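Long-range contact in hypothetical protein Atu0240 (PDB 2GAX), which is of unknown function but belongs to the DUF2000 family, related to the PTH2 peptidyl-tRNA hydrolases: residues M1-D13 with S54-L68. Numbering follows the deposited sequence.
Sequences MFDTKIAVILRDD and SIQPIVVMATDQEAL. With PO4 (phosphate ion), chain C.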
loop_
_atom_site.group_PDB
_atom_site.type_symbol
_atom_site.label_atom_id
_atom_site.label_comp_id
_atom_site.label_asym_id
_atom_site.label_seq_id
_atom_site.Cartn_x
_atom_site.Cartn_y
_atom_site.Cartn_z
HETATM N N MSE A 1 13.397 -15.294 -4.992
HETATM C CA MSE A 1 13.182 -14.163 -5.944
HETATM C C MSE A 1 11.857 -14.281 -6.706
HETATM O O MSE A 1 11.362 -15.383 -6.966
HETATM C CB MSE A 1 14.346 -14.061 -6.918
HETATM C CG MSE A 1 14.541 -12.673 -7.466
HETATM SE SE MSE A 1 15.671 -12.756 -9.022
HETATM C CE MSE A 1 15.307 -10.970 -9.765
ATOM N N PHE A 2 11.300 -13.135 -7.075
ATOM C CA PHE A 2 9.911 -13.067 -7.511
ATOM C C PHE A 2 9.764 -12.320 -8.821
ATOM O O PHE A 2 10.540 -11.409 -9.101
ATOM C CB PHE A 2 9.078 -12.363 -6.434
ATOM C CG PHE A 2 9.137 -13.029 -5.092
ATOM C CD1 PHE A 2 8.138 -13.906 -4.698
ATOM C CD2 PHE A 2 10.201 -12.785 -4.223
ATOM C CE1 PHE A 2 8.186 -14.533 -3.459
ATOM C CE2 PHE A 2 10.266 -13.406 -2.981
ATOM C CZ PHE A 2 9.255 -14.282 -2.599
ATOM N N ASP A 3 8.757 -12.700 -9.609
ATOM C CA ASP A 3 8.393 -11.959 -10.821
ATOM C C ASP A 3 7.848 -10.577 -10.460
ATOM O O ASP A 3 8.023 -9.610 -11.212
ATOM C CB ASP A 3 7.355 -12.725 -11.644
ATOM C CG ASP A 3 7.960 -13.864 -12.453
ATOM O OD1 ASP A 3 9.205 -14.020 -12.459
ATOM O OD2 ASP A 3 7.180 -14.598 -13.098
ATOM N N THR A 4 7.214 -10.492 -9.291
ATOM C CA THR A 4 6.574 -9.251 -8.838
ATOM C C THR A 4 7.394 -8.497 -7.794
ATOM O O THR A 4 8.400 -9.011 -7.281
ATOM C CB THR A 4 5.163 -9.517 -8.258
ATOM O OG1 THR A 4 5.270 -10.299 -7.058
ATOM C CG2 THR A 4 4.291 -10.244 -9.279
ATOM N N LYS A 5 6.941 -7.277 -7.499
ATOM C CA LYS A 5 7.486 -6.440 -6.446
ATOM C C LYS A 5 6.324 -5.844 -5.642
ATOM O O LYS A 5 5.300 -5.482 -6.224
ATOM C CB LYS A 5 8.321 -5.311 -7.070
ATOM C CG LYS A 5 8.837 -4.287 -6.079
ATOM C CD LYS A 5 9.522 -3.110 -6.767
ATOM C CE LYS A 5 9.719 -1.981 -5.761
ATOM N NZ LYS A 5 10.569 -0.825 -6.229
ATOM N N ILE A 6 6.495 -5.735 -4.323
ATOM C CA ILE A 6 5.518 -5.069 -3.446
ATOM C C ILE A 6 6.049 -3.696 -3.037
ATOM O O ILE A 6 7.138 -3.572 -2.474
ATOM C CB ILE A 6 5.172 -5.909 -2.172
ATOM C CG1 ILE A 6 4.618 -7.280 -2.554
ATOM C CG2 ILE A 6 4.140 -5.184 -1.304
ATOM C CD1 ILE A 6 4.389 -8.196 -1.370
ATOM N N ALA A 7 5.271 -2.661 -3.332
ATOM C CA ALA A 7 5.644 -1.312 -3.006
ATOM C C ALA A 7 4.519 -0.611 -2.269
ATOM O O ALA A 7 3.340 -0.787 -2.594
ATOM C CB ALA A 7 6.010 -0.547 -4.258
ATOM N N VAL A 8 4.906 0.168 -1.266
ATOM C CA VAL A 8 3.997 1.034 -0.530
ATOM C C VAL A 8 4.454 2.475 -0.757
ATOM O O VAL A 8 5.624 2.771 -0.562
ATOM C CB VAL A 8 4.073 0.733 0.983
ATOM C CG1 VAL A 8 3.234 1.738 1.783
ATOM C CG2 VAL A 8 3.656 -0.702 1.285
ATOM N N ILE A 9 3.545 3.361 -1.169
ATOM C CA ILE A 9 3.858 4.784 -1.365
ATOM C C ILE A 9 2.975 5.678 -0.486
ATOM O O ILE A 9 1.744 5.696 -0.614
ATOM C CB ILE A 9 3.748 5.264 -2.856
ATOM C CG1 ILE A 9 4.372 4.278 -3.837
ATOM C CG2 ILE A 9 4.403 6.643 -3.045
ATOM C CD1 ILE A 9 3.384 3.281 -4.467
ATOM N N LEU A 10 3.624 6.444 0.388
ATOM C CA LEU A 10 2.941 7.292 1.355
ATOM C C LEU A 10 3.073 8.763 1.001
ATOM O O LEU A 10 4.029 9.168 0.347
ATOM C CB LEU A 10 3.527 7.043 2.750
ATOM C CG LEU A 10 3.431 5.579 3.207
ATOM C CD1 LEU A 10 4.261 5.344 4.454
ATOM C CD2 LEU A 10 1.965 5.140 3.417
ATOM N N ARG A 11 2.103 9.567 1.412
ATOM C CA ARG A 11 2.226 11.012 1.219
ATOM C C ARG A 11 3.217 11.516 2.272
ATOM O O ARG A 11 3.051 11.225 3.454
ATOM C CB ARG A 11 0.865 11.707 1.335
ATOM C CG ARG A 11 0.847 13.084 0.647
ATOM C CD ARG A 11 -0.517 13.731 0.732
ATOM N NE ARG A 11 -0.849 14.173 2.089
ATOM C CZ ARG A 11 -2.073 14.525 2.476
ATOM N NH1 ARG A 11 -3.084 14.479 1.622
ATOM N NH2 ARG A 11 -2.301 14.912 3.721
ATOM N N ASP A 12 4.250 12.257 1.857
ATOM C CA ASP A 12 5.383 12.504 2.768
ATOM C C ASP A 12 5.035 13.369 3.974
ATOM O O ASP A 12 5.691 13.278 5.011
ATOM C CB ASP A 12 6.618 13.052 2.041
ATOM C CG ASP A 12 7.918 12.820 2.831
ATOM O OD1 ASP A 12 7.979 11.889 3.689
ATOM O OD2 ASP A 12 8.893 13.575 2.585
ATOM N N ASP A 13 3.989 14.180 3.859
ATOM C CA ASP A 13 3.653 15.118 4.943
ATOM C C ASP A 13 2.863 14.532 6.120
ATOM O O ASP A 13 2.560 15.239 7.084
ATOM C CB ASP A 13 2.993 16.381 4.381
ATOM C CG ASP A 13 1.636 16.113 3.763
ATOM O OD1 ASP A 13 1.286 14.939 3.546
ATOM O OD2 ASP A 13 0.919 17.094 3.479
ATOM N N SER A 54 4.822 -12.308 5.220
ATOM C CA SER A 54 5.128 -12.221 3.792
ATOM C C SER A 54 6.503 -12.795 3.536
ATOM O O SER A 54 7.457 -12.504 4.273
ATOM C CB SER A 54 5.090 -10.772 3.289
ATOM O OG SER A 54 5.523 -10.715 1.924
ATOM N N ILE A 55 6.598 -13.632 2.512
ATOM C CA ILE A 55 7.881 -14.160 2.092
ATOM C C ILE A 55 8.577 -13.188 1.142
ATOM O O ILE A 55 9.758 -13.349 0.845
ATOM C CB ILE A 55 7.737 -15.548 1.414
ATOM C CG1 ILE A 55 6.826 -15.475 0.181
ATOM C CG2 ILE A 55 7.253 -16.554 2.433
ATOM C CD1 ILE A 55 6.758 -16.778 -0.635
ATOM N N GLN A 56 7.821 -12.201 0.663
ATOM C CA GLN A 56 8.293 -11.264 -0.355
ATOM C C GLN A 56 8.665 -9.920 0.279
ATOM O O GLN A 56 7.910 -9.409 1.106
ATOM C CB GLN A 56 7.173 -11.090 -1.390
ATOM C CG GLN A 56 7.502 -10.297 -2.616
ATOM C CD GLN A 56 6.450 -10.419 -3.723
ATOM O OE1 GLN A 56 5.502 -11.222 -3.646
ATOM N NE2 GLN A 56 6.617 -9.611 -4.761
ATOM N N PRO A 57 9.813 -9.323 -0.127
ATOM C CA PRO A 57 10.212 -8.014 0.364
ATOM C C PRO A 57 9.189 -6.929 0.037
ATOM O O PRO A 57 8.426 -7.048 -0.924
ATOM C CB PRO A 57 11.516 -7.726 -0.412
ATOM C CG PRO A 57 12.024 -9.033 -0.782
ATOM C CD PRO A 57 10.811 -9.861 -1.074
ATOM N N ILE A 58 9.202 -5.876 0.838
ATOM C CA ILE A 58 8.259 -4.780 0.725
ATOM C C ILE A 58 9.040 -3.464 0.738
ATOM O O ILE A 58 9.694 -3.123 1.733
ATOM C CB ILE A 58 7.230 -4.834 1.891
ATOM C CG1 ILE A 58 6.419 -6.134 1.826
ATOM C CG2 ILE A 58 6.309 -3.604 1.902
ATOM C CD1 ILE A 58 5.891 -6.606 3.168
ATOM N N VAL A 59 9.001 -2.743 -0.378
ATOM C CA VAL A 59 9.682 -1.448 -0.488
ATOM C C VAL A 59 8.753 -0.298 -0.089
ATOM O O VAL A 59 7.659 -0.182 -0.618
ATOM C CB VAL A 59 10.217 -1.232 -1.936
ATOM C CG1 VAL A 59 10.748 0.157 -2.110
ATOM C CG2 VAL A 59 11.288 -2.254 -2.258
ATOM N N VAL A 60 9.189 0.558 0.835
ATOM C CA VAL A 60 8.365 1.705 1.257
ATOM C C VAL A 60 8.917 3.013 0.689
ATOM O O VAL A 60 10.116 3.278 0.783
ATOM C CB VAL A 60 8.236 1.792 2.800
ATOM C CG1 VAL A 60 7.310 2.953 3.212
ATOM C CG2 VAL A 60 7.711 0.477 3.355
HETATM N N MSE A 61 8.033 3.813 0.093
HETATM C CA MSE A 61 8.414 5.071 -0.546
HETATM C C MSE A 61 7.522 6.218 -0.084
HETATM O O MSE A 61 6.498 5.997 0.553
HETATM C CB MSE A 61 8.341 4.935 -2.068
HETATM C CG MSE A 61 9.237 3.846 -2.634
HETATM SE SE MSE A 61 8.693 3.380 -4.461
HETATM C CE MSE A 61 7.109 2.495 -4.047
ATOM N N ALA A 62 7.927 7.449 -0.394
ATOM C CA ALA A 62 7.130 8.625 -0.062
ATOM C C ALA A 62 7.240 9.653 -1.176
ATOM O O ALA A 62 8.240 9.698 -1.884
ATOM C CB ALA A 62 7.572 9.221 1.273
ATOM N N THR A 63 6.192 10.448 -1.348
ATOM C CA THR A 63 6.211 11.539 -2.319
ATOM C C THR A 63 5.128 12.565 -1.995
ATOM O O THR A 63 4.386 12.403 -1.027
ATOM C CB THR A 63 6.094 11.021 -3.780
ATOM O OG1 THR A 63 6.259 12.110 -4.696
ATOM C CG2 THR A 63 4.745 10.343 -4.029
ATOM N N ASP A 64 5.045 13.609 -2.820
ATOM C CA ASP A 64 4.058 14.670 -2.640
ATOM C C ASP A 64 2.674 14.327 -3.200
ATOM O O ASP A 64 2.512 13.374 -3.964
ATOM C CB ASP A 64 4.571 15.971 -3.265
ATOM C CG ASP A 64 4.815 15.842 -4.763
ATOM O OD1 ASP A 64 5.904 15.368 -5.150
ATOM O OD2 ASP A 64 3.909 16.207 -5.551
ATOM N N GLN A 65 1.683 15.131 -2.823
ATOM C CA GLN A 65 0.292 14.898 -3.224
ATOM C C GLN A 65 0.098 14.678 -4.724
ATOM O O GLN A 65 -0.474 13.664 -5.140
ATOM C CB GLN A 65 -0.607 16.037 -2.737
ATOM C CG GLN A 65 -2.090 15.791 -2.943
ATOM C CD GLN A 65 -2.583 14.542 -2.241
ATOM O OE1 GLN A 65 -2.362 13.414 -2.708
ATOM N NE2 GLN A 65 -3.291 14.731 -1.139
ATOM N N GLU A 66 0.574 15.616 -5.544
ATOM C CA GLU A 66 0.345 15.507 -6.980
ATOM C C GLU A 66 1.151 14.397 -7.612
ATOM O O GLU A 66 0.705 13.791 -8.591
ATOM C CB GLU A 66 0.546 16.846 -7.703
ATOM C CG GLU A 66 -0.512 17.882 -7.312
ATOM C CD GLU A 66 -1.923 17.323 -7.356
ATOM O OE1 GLU A 66 -2.339 16.808 -8.416
ATOM O OE2 GLU A 66 -2.615 17.389 -6.325
ATOM N N ALA A 67 2.316 14.098 -7.040
ATOM C CA ALA A 67 3.085 12.948 -7.508
ATOM C C ALA A 67 2.399 11.616 -7.156
ATOM O O ALA A 67 2.470 10.650 -7.932
ATOM C CB ALA A 67 4.502 12.980 -6.981
ATOM N N LEU A 68 1.734 11.569 -6.002
ATOM C CA LEU A 68 0.991 10.372 -5.607
ATOM C C LEU A 68 -0.251 10.184 -6.482
ATOM O O LEU A 68 -0.636 9.059 -6.788
ATOM C CB LEU A 68 0.638 10.408 -4.109
ATOM C CG LEU A 68 0.137 9.162 -3.357
ATOM C CD1 LEU A 68 0.979 7.916 -3.629
ATOM C CD2 LEU A 68 0.120 9.444 -1.874
HETATM P P PO4 C . 5.864 -14.047 -8.321
HETATM O O1 PO4 C . 5.383 -14.877 -7.150
HETATM O O2 PO4 C . 7.160 -14.624 -8.846
HETATM O O3 PO4 C . 6.099 -12.628 -7.890
HETATM O O4 PO4 C . 4.837 -14.088 -9.428
#
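Parallel pairing of strands 4-11 and 58-63, from Val-59 beside Ala-7 to Thr-63 beside Arg-11, forms part of a mixed five-stranded sheet; their axes diverge by 27°. Bonds alternate across the pair: Val-8 N gives to Val-59 O (2.8 Å), and Val-8 O receives Met-61 N (2.7 Å). The same alternation runs on to Arg-11 beside Thr-63, where Asp-12 N donates to Thr-63 O at 2.9 Å and the side chains diverge.

Where the chains enter the sheet, the Gln-56 amide lies almost parallel to the Phe-2 ring (planes 5° apart), with Gln-56 CG 4.0 Å from the centroid of the Phe-2 ring in a CH-pi contact. Gln-56 reaches Thr-4 because its chain runs extended from a CG lying opposite the backbone N (chi1 -173°); NE2 donates a 2.8 Å hydrogen bond to Thr-4 OG1. That hydroxyl donates in turn to phosphate O3 (2.6 Å), and the two bonds probably hold it in one rotation in this crystal; the ion probably comes from the crystallisation liquor.

On the face bearing Ala-7 and Ile-9, the selenomethionine Met-61 bends at its last torsion, bringing CE against Ala-7 CB and Ile-9 CG1 at less than normal van der Waals separation, so its exact position is doubtful. Strand 112-120 pairs with the other edge of strand 4-11; helix 121-127 covers Ala-7, while helix 16-33 packs against Leu-10 and Ile-58 on the opposite face.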